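Local coordinates for protein Sqt1 (Chaetomium thermophilum, PDB 4ZOY) that probably acts as a dedicated WD40-propeller chaperone that captures a nascent ribosomal protein during its translation, in support of ribosome biogenesis, at residues 12-17 and 46-51; 18-23 and 93-98. One frame throughout, in Å; residues are numbered along the deposited sequence.

Interaction 1. Residues 12-17 and 46-51; sequences DGHKDS and KGYVLD
Tyr48 turns its ring edge onto one face of the His14 imidazole in a T-shaped stack, with centroids 5.1 Å apart and planes nearly perpendicular at 88°. The touching atom is Tyr48 CD2. It stands above the imidazole, displaced toward the rim, at 3.6 Å from His14 NE2. A chi1 of -67° places Tyr48 CG beside its backbone N and extends the ring toward the 12-17 loop, where CD2 meets the imidazole. The two side chains run past each other in opposite directions. At the rim of the imidazole, close to its plane, Lys46 O lies 3.5 Å from His14 CE1, a carbon donor that could favour the carbonyl at this edge without a conventional hydrogen bond.

Water 1 ties the far end of the tyrosine to the loop. It accepts from Tyr48 OH at 2.6 Å, near the plane of the phenol ring, and donates to Gly13 O at 2.8 Å. The bridge thus joins the two groups, which are 3.9 Å apart as measured from Tyr48 OH to Gly13 O.

In the next shell, His14 NE2 is hydrogen-bonded to Thr33 OG1, which restrains the rotation of the imidazole whose face Tyr48 meets. Gly13-His14 is consistent with the GH dipeptide of WD repeats, and its link to a strand hydroxyl resembles part of the structural tetrad. The Lys46 side chain leads away to salt bridges with Asp86 and Glu84. Residues 12-17 connect strand 9-11, at the edge of the sheet of strands 457-461, 468-473 and 478-482, to strand 18-23 of the next sheet. Strand 45-51 lies between 30-36 and 83-85 in that second sheet, while His14 also packs on Val478 of the first.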
ATOM      1  N   ASP A  12      12.293  -2.512 -18.712  1.00 21.66           N
ATOM      2  CA  ASP A  12      13.066  -3.656 -18.259  1.00 21.75           C
ATOM      3  C   ASP A  12      14.418  -3.264 -17.663  1.00 18.11           C
ATOM      4  O   ASP A  12      15.286  -4.123 -17.497  1.00 22.12           O
ATOM      5  CB  ASP A  12      13.270  -4.640 -19.418  1.00 20.30           C
ATOM      6  CG  ASP A  12      14.161  -4.074 -20.503  1.00 27.37           C
ATOM      7  OD1 ASP A  12      13.981  -2.894 -20.867  1.00 26.13           O
ATOM      8  OD2 ASP A  12      15.058  -4.805 -20.975  1.00 40.06           O
ATOM      9  N   GLY A  13      14.584  -1.989 -17.310  1.00 19.31           N
ATOM     10  CA  GLY A  13      15.848  -1.499 -16.777  1.00 21.46           C
ATOM     11  C   GLY A  13      16.324  -2.086 -15.458  1.00 23.51           C
ATOM     12  O   GLY A  13      17.524  -2.222 -15.229  1.00 22.11           O
ATOM     13  N   HIS A  14      15.399  -2.419 -14.563  1.00 17.78           N
ATOM     14  CA  HIS A  14      15.797  -3.041 -13.301  1.00 19.79           C
ATOM     15  C   HIS A  14      16.499  -4.369 -13.558  1.00 18.00           C
ATOM     16  O   HIS A  14      16.081  -5.140 -14.413  1.00 19.77           O
ATOM     17  CB  HIS A  14      14.581  -3.267 -12.393  1.00 15.82           C
ATOM     18  CG  HIS A  14      13.944  -2.004 -11.904  1.00 17.97           C
ATOM     19  ND1 HIS A  14      14.371  -1.351 -10.766  1.00 17.56           N
ATOM     20  CD2 HIS A  14      12.904  -1.282 -12.384  1.00 16.71           C
ATOM     21  CE1 HIS A  14      13.626  -0.279 -10.570  1.00 16.74           C
ATOM     22  NE2 HIS A  14      12.723  -0.216 -11.536  1.00 15.78           N
ATOM     23  N   LYS A  15      17.565  -4.647 -12.814  1.00 19.23           N
ATOM     24  CA  LYS A  15      18.300  -5.889 -13.040  1.00 20.04           C
ATOM     25  C   LYS A  15      17.696  -7.059 -12.283  1.00 19.97           C
ATOM     26  O   LYS A  15      17.917  -8.219 -12.627  1.00 21.36           O
ATOM     27  CB  LYS A  15      19.769  -5.730 -12.653  1.00 19.45           C
ATOM     28  CG  LYS A  15      20.498  -4.680 -13.472  1.00 22.76           C
ATOM     29  CD  LYS A  15      21.959  -4.584 -13.072  1.00 25.48           C
ATOM     30  CE  LYS A  15      22.693  -3.569 -13.927  1.00 37.63           C
ATOM     31  NZ  LYS A  15      24.118  -3.456 -13.514  1.00 41.08           N
ATOM     32  N   ASP A  16      16.927  -6.764 -11.240  1.00 18.26           N
ATOM     33  CA  ASP A  16      16.283  -7.824 -10.491  1.00 18.71           C
ATOM     34  C   ASP A  16      14.974  -7.290  -9.911  1.00 15.92           C
ATOM     35  O   ASP A  16      14.479  -6.261 -10.368  1.00 17.78           O
ATOM     36  CB  ASP A  16      17.213  -8.360  -9.389  1.00 15.19           C
ATOM     37  CG  ASP A  16      16.993  -9.833  -9.104  1.00 16.37           C
ATOM     38  OD1 ASP A  16      15.928 -10.398  -9.442  1.00 17.83           O
ATOM     39  OD2 ASP A  16      17.903 -10.469  -8.529  1.00 24.17           O
ATOM     40  N   SER A  17      14.435  -8.006  -8.928  1.00 16.19           N
ATOM     41  CA  SER A  17      13.114  -7.745  -8.351  1.00 17.19           C
ATOM     42  C   SER A  17      12.769  -6.277  -8.205  1.00 14.04           C
ATOM     43  O   SER A  17      13.527  -5.502  -7.625  1.00 15.95           O
ATOM     44  CB  SER A  17      13.013  -8.387  -6.971  1.00 18.10           C
ATOM     45  OG  SER A  17      13.370  -9.758  -7.007  1.00 17.63           O
ATOM     46  N   LYS A  46      18.181   0.132  -6.785  1.00 17.75           N
ATOM     47  CA  LYS A  46      18.076   1.048  -7.898  1.00 17.52           C
ATOM     48  C   LYS A  46      16.627   1.445  -8.086  1.00 17.76           C
ATOM     49  O   LYS A  46      15.718   0.612  -7.959  1.00 18.29           O
ATOM     50  CB  LYS A  46      18.612   0.415  -9.183  1.00 20.12           C
ATOM     51  CG  LYS A  46      18.575   1.311 -10.406  1.00 25.14           C
ATOM     52  CD  LYS A  46      19.719   2.304 -10.389  1.00 26.65           C
ATOM     53  CE  LYS A  46      19.865   3.001 -11.728  1.00 32.12           C
ATOM     54  NZ  LYS A  46      21.067   3.890 -11.762  1.00 35.21           N
ATOM     55  N   GLY A  47      16.420   2.711  -8.414  1.00 18.40           N
ATOM     56  CA  GLY A  47      15.095   3.189  -8.730  1.00 18.84           C
ATOM     57  C   GLY A  47      15.096   3.982 -10.017  1.00 19.77           C
ATOM     58  O   GLY A  47      16.142   4.450 -10.481  1.00 20.35           O
ATOM     59  N   TYR A  48      13.914   4.142 -10.590  1.00 17.23           N
ATOM     60  CA  TYR A  48      13.733   4.922 -11.798  1.00 18.35           C
ATOM     61  C   TYR A  48      12.458   5.737 -11.715  1.00 21.92           C
ATOM     62  O   TYR A  48      11.508   5.346 -11.028  1.00 21.89           O
ATOM     63  CB  TYR A  48      13.681   4.018 -13.029  1.00 19.12           C
ATOM     64  CG  TYR A  48      14.974   3.313 -13.345  1.00 18.60           C
ATOM     65  CD1 TYR A  48      15.977   3.962 -14.060  1.00 22.03           C
ATOM     66  CD2 TYR A  48      15.190   2.004 -12.942  1.00 19.10           C
ATOM     67  CE1 TYR A  48      17.169   3.316 -14.358  1.00 22.39           C
ATOM     68  CE2 TYR A  48      16.380   1.345 -13.236  1.00 23.44           C
ATOM     69  CZ  TYR A  48      17.360   2.013 -13.945  1.00 22.63           C
ATOM     70  OH  TYR A  48      18.542   1.371 -14.243  1.00 24.28           O
ATOM     71  N   VAL A  49      12.427   6.868 -12.407  1.00 18.86           N
ATOM     72  CA  VAL A  49      11.173   7.563 -12.620  1.00 19.59           C
ATOM     73  C   VAL A  49      10.814   7.447 -14.089  1.00 24.04           C
ATOM     74  O   VAL A  49      11.657   7.668 -14.963  1.00 22.72           O
ATOM     75  CB  VAL A  49      11.235   9.041 -12.207  1.00 22.75           C
ATOM     76  CG1 VAL A  49       9.871   9.692 -12.412  1.00 24.61           C
ATOM     77  CG2 VAL A  49      11.682   9.158 -10.757  1.00 23.46           C
ATOM     78  N   LEU A  50       9.565   7.089 -14.354  1.00 21.30           N
ATOM     79  CA  LEU A  50       9.086   6.876 -15.709  1.00 18.71           C
ATOM     80  C   LEU A  50       7.988   7.861 -16.047  1.00 23.89           C
ATOM     81  O   LEU A  50       7.286   8.340 -15.154  1.00 23.00           O
ATOM     82  CB  LEU A  50       8.561   5.454 -15.877  1.00 19.22           C
ATOM     83  CG  LEU A  50       9.473   4.327 -15.401  1.00 18.63           C
ATOM     84  CD1 LEU A  50       8.745   3.006 -15.403  1.00 21.02           C
ATOM     85  CD2 LEU A  50      10.711   4.237 -16.284  1.00 21.36           C
ATOM     86  N   ASP A  51       7.853   8.160 -17.338  1.00 21.84           N
ATOM     87  CA  ASP A  51       6.736   8.931 -17.866  1.00 23.15           C
ATOM     88  C   ASP A  51       5.923   8.025 -18.783  1.00 28.03           C
ATOM     89  O   ASP A  51       6.311   7.767 -19.925  1.00 26.54           O
ATOM     90  CB  ASP A  51       7.231  10.169 -18.623  1.00 25.73           C
ATOM     91  CG  ASP A  51       6.102  11.099 -19.028  1.00 34.11           C
ATOM     92  OD1 ASP A  51       4.935  10.659 -19.056  1.00 29.81           O
ATOM     93  OD2 ASP A  51       6.386  12.277 -19.328  1.00 40.97           O
TER
HETATM   94  O   HOH W   1      19.299  -1.020 -13.432  1.00 25.31           O

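Interaction 2. Residues 18-23 and 93-98; sequences VFAIAQ and NALTFT
The innermost strands of two adjacent propeller blades meet here, 18-23 and 93-97 running nearly parallel at 12° with their axes 5.3 Å apart at closest approach. Ala22 CB sits 3.5 Å from Leu95 O and also packs on Leu95 CB, while Ala20 CB rests against the peptide link between Asn93 and Ala94. Leu95 reaches back with CD1, 3.7 Å from Ala20 O. Two alanines thus present small methyl groups to the neighbouring backbone, consistent with the close approach of the two strands.

As expected of a beta propeller, the two segments share no direct backbone hydrogen bonds; Ala20 and Ala22 pair with Gly34 and Ala32, and Asn93 and Ala94 with Gly108, in their own blades. Each strand also carries a classic beta bulge at the same level, Phe19-Ala20 facing Gly34 and Asn93-Ala94 facing Gly108. Water mediates instead. Water 2 donates to Ile21 O at 2.7 Å and only weakly to Leu95 O; water 3 accepts from Phe97 N at 2.9 Å and donates weakly to Gln23 O.

With chi1 at -73°, Phe97 leans across to the first strand and brings its ring edge to Ala22, CE2 lying 3.7 Å from Ala22 O. Its ring also meets that of His24.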
ATOM      1  N   VAL A  18      11.602  -5.910  -8.725  1.00 13.63           N
ATOM      2  CA  VAL A  18      11.085  -4.559  -8.557  1.00 14.29           C
ATOM      3  C   VAL A  18      10.052  -4.601  -7.427  1.00 15.12           C
ATOM      4  O   VAL A  18       8.933  -5.086  -7.614  1.00 14.79           O
ATOM      5  CB  VAL A  18      10.461  -4.004  -9.857  1.00 13.49           C
ATOM      6  CG1 VAL A  18      10.398  -2.490  -9.784  1.00 15.41           C
ATOM      7  CG2 VAL A  18      11.299  -4.415 -11.086  1.00 15.55           C
ATOM      8  N   PHE A  19      10.460  -4.117  -6.251  1.00 14.91           N
ATOM      9  CA  PHE A  19       9.674  -4.274  -5.026  1.00 13.80           C
ATOM     10  C   PHE A  19       8.661  -3.175  -4.790  1.00 14.37           C
ATOM     11  O   PHE A  19       7.673  -3.392  -4.087  1.00 14.85           O
ATOM     12  CB  PHE A  19      10.588  -4.319  -3.797  1.00 13.88           C
ATOM     13  CG  PHE A  19      11.443  -5.553  -3.706  1.00 15.74           C
ATOM     14  CD1 PHE A  19      10.871  -6.808  -3.647  1.00 18.85           C
ATOM     15  CD2 PHE A  19      12.818  -5.443  -3.625  1.00 20.52           C
ATOM     16  CE1 PHE A  19      11.666  -7.945  -3.539  1.00 20.72           C
ATOM     17  CE2 PHE A  19      13.613  -6.571  -3.514  1.00 21.23           C
ATOM     18  CZ  PHE A  19      13.035  -7.817  -3.474  1.00 20.70           C
ATOM     19  N   ALA A  20       8.926  -1.992  -5.337  1.00 14.28           N
ATOM     20  CA  ALA A  20       8.179  -0.801  -4.944  1.00 13.30           C
ATOM     21  C   ALA A  20       7.770   0.052  -6.119  1.00 12.99           C
ATOM     22  O   ALA A  20       8.469   0.102  -7.151  1.00 14.07           O
ATOM     23  CB  ALA A  20       9.012   0.026  -3.969  1.00 16.31           C
ATOM     24  N   ILE A  21       6.640   0.740  -5.969  1.00 13.92           N
ATOM     25  CA  ILE A  21       6.163   1.647  -6.995  1.00 13.36           C
ATOM     26  C   ILE A  21       5.359   2.769  -6.349  1.00 13.39           C
ATOM     27  O   ILE A  21       4.632   2.547  -5.373  1.00 17.04           O
ATOM     28  CB  ILE A  21       5.324   0.900  -8.058  1.00 13.31           C
ATOM     29  CG1 ILE A  21       4.807   1.848  -9.142  1.00 14.74           C
ATOM     30  CG2 ILE A  21       4.181   0.100  -7.409  1.00 14.88           C
ATOM     31  CD1 ILE A  21       4.264   1.118 -10.394  1.00 15.41           C
ATOM     32  N   ALA A  22       5.529   3.978  -6.876  1.00 13.61           N
ATOM     33  CA  ALA A  22       4.758   5.123  -6.421  1.00 12.88           C
ATOM     34  C   ALA A  22       4.305   5.935  -7.617  1.00 14.33           C
ATOM     35  O   ALA A  22       4.956   5.933  -8.666  1.00 15.92           O
ATOM     36  CB  ALA A  22       5.571   5.972  -5.473  1.00 15.08           C
ATOM     37  N   GLN A  23       3.183   6.626  -7.455  1.00 14.78           N
ATOM     38  CA  GLN A  23       2.565   7.389  -8.521  1.00 15.45           C
ATOM     39  C   GLN A  23       2.352   8.813  -8.045  1.00 15.51           C
ATOM     40  O   GLN A  23       1.973   9.035  -6.896  1.00 16.81           O
ATOM     41  CB  GLN A  23       1.241   6.746  -8.925  1.00 13.99           C
ATOM     42  CG  GLN A  23       0.551   7.391 -10.110  1.00 16.35           C
ATOM     43  CD  GLN A  23      -0.586   6.533 -10.597  1.00 16.09           C
ATOM     44  OE1 GLN A  23      -1.314   5.950  -9.797  1.00 17.00           O
ATOM     45  NE2 GLN A  23      -0.708   6.395 -11.912  1.00 17.24           N
ATOM     46  N   ASN A  93      12.851  -0.705  -1.201  1.00 16.82           N
ATOM     47  CA  ASN A  93      11.722  -1.490  -0.728  1.00 17.78           C
ATOM     48  C   ASN A  93      10.435  -0.670  -0.621  1.00 15.57           C
ATOM     49  O   ASN A  93       9.338  -1.227  -0.491  1.00 16.95           O
ATOM     50  CB  ASN A  93      12.064  -2.091   0.640  1.00 18.82           C
ATOM     51  CG  ASN A  93      11.164  -3.245   1.008  1.00 27.74           C
ATOM     52  OD1 ASN A  93      10.868  -4.107   0.181  1.00 28.20           O
ATOM     53  ND2 ASN A  93      10.724  -3.271   2.257  1.00 28.04           N
ATOM     54  N   ALA A  94      10.586   0.649  -0.672  1.00 14.49           N
ATOM     55  CA  ALA A  94       9.469   1.564  -0.501  1.00 15.03           C
ATOM     56  C   ALA A  94       9.706   2.831  -1.308  1.00 15.70           C
ATOM     57  O   ALA A  94      10.845   3.304  -1.393  1.00 16.27           O
ATOM     58  CB  ALA A  94       9.285   1.897   0.976  1.00 16.11           C
ATOM     59  N   LEU A  95       8.636   3.348  -1.907  1.00 15.33           N
ATOM     60  CA  LEU A  95       8.637   4.619  -2.632  1.00 15.50           C
ATOM     61  C   LEU A  95       7.364   5.366  -2.360  1.00 17.00           C
ATOM     62  O   LEU A  95       6.292   4.760  -2.288  1.00 16.82           O
ATOM     63  CB  LEU A  95       8.739   4.411  -4.140  1.00 17.14           C
ATOM     64  CG  LEU A  95      10.091   3.959  -4.666  1.00 16.64           C
ATOM     65  CD1 LEU A  95       9.879   3.370  -6.057  1.00 16.88           C
ATOM     66  CD2 LEU A  95      11.059   5.133  -4.713  1.00 15.77           C
ATOM     67  N   THR A  96       7.457   6.685  -2.244  1.00 15.81           N
ATOM     68  CA  THR A  96       6.242   7.470  -2.233  1.00 14.13           C
ATOM     69  C   THR A  96       6.472   8.886  -2.755  1.00 15.28           C
ATOM     70  O   THR A  96       7.535   9.477  -2.554  1.00 17.52           O
ATOM     71  CB  THR A  96       5.625   7.517  -0.821  1.00 23.52           C
ATOM     72  OG1 THR A  96       4.289   8.040  -0.894  1.00 22.71           O
ATOM     73  CG2 THR A  96       6.454   8.365   0.084  1.00 23.05           C
ATOM     74  N   PHE A  97       5.486   9.386  -3.486  1.00 15.17           N
ATOM     75  CA  PHE A  97       5.354  10.814  -3.723  1.00 15.51           C
ATOM     76  C   PHE A  97       4.561  11.371  -2.559  1.00 19.87           C
ATOM     77  O   PHE A  97       3.605  10.742  -2.108  1.00 24.25           O
ATOM     78  CB  PHE A  97       4.637  11.115  -5.042  1.00 16.96           C
ATOM     79  CG  PHE A  97       5.467  10.844  -6.266  1.00 16.85           C
ATOM     80  CD1 PHE A  97       6.332  11.807  -6.760  1.00 19.97           C
ATOM     81  CD2 PHE A  97       5.365   9.636  -6.937  1.00 17.05           C
ATOM     82  CE1 PHE A  97       7.098  11.561  -7.896  1.00 21.54           C
ATOM     83  CE2 PHE A  97       6.132   9.383  -8.076  1.00 20.08           C
ATOM     84  CZ  PHE A  97       6.992  10.349  -8.551  1.00 22.19           C
ATOM     85  N   THR A  98       4.921  12.548  -2.067  1.00 17.56           N
ATOM     86  CA  THR A  98       4.176  13.095  -0.943  1.00 18.17           C
ATOM     87  C   THR A  98       2.818  13.654  -1.353  1.00 17.19           C
ATOM     88  O   THR A  98       2.582  13.994  -2.513  1.00 18.44           O
ATOM     89  CB  THR A  98       4.974  14.192  -0.218  1.00 18.37           C
ATOM     90  OG1 THR A  98       5.423  15.179  -1.162  1.00 17.99           O
ATOM     91  CG2 THR A  98       6.168  13.581   0.502  1.00 18.80           C
TER
HETATM   92  O   HOH W   2       3.179   3.933  -3.563  1.00 32.97           O
HETATM   93  O   HOH W   3       2.959   7.975  -3.758  1.00 24.38           O

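Both contacts involve the sheet that contains strands 18-23, 30-36, 45-51 and 83-85, and their first segments follow directly in sequence, so loop 12-17 leads straight into the inner strand of interaction 2. Their centres are about 11 Å apart. The centre of interaction 1 lies about 19 Å from the centre of the chain, that of interaction 2 about 9 Å. Interaction 1 is partly buried and rests on an aromatic stack with a single water bridge. Interaction 2 is buried, with more than twice the area between its segments, and relies on methyl and backbone packing supplemented by two waters. The first secures a blade-connecting loop to a strand, whereas the second joins adjacent blades strand to strand.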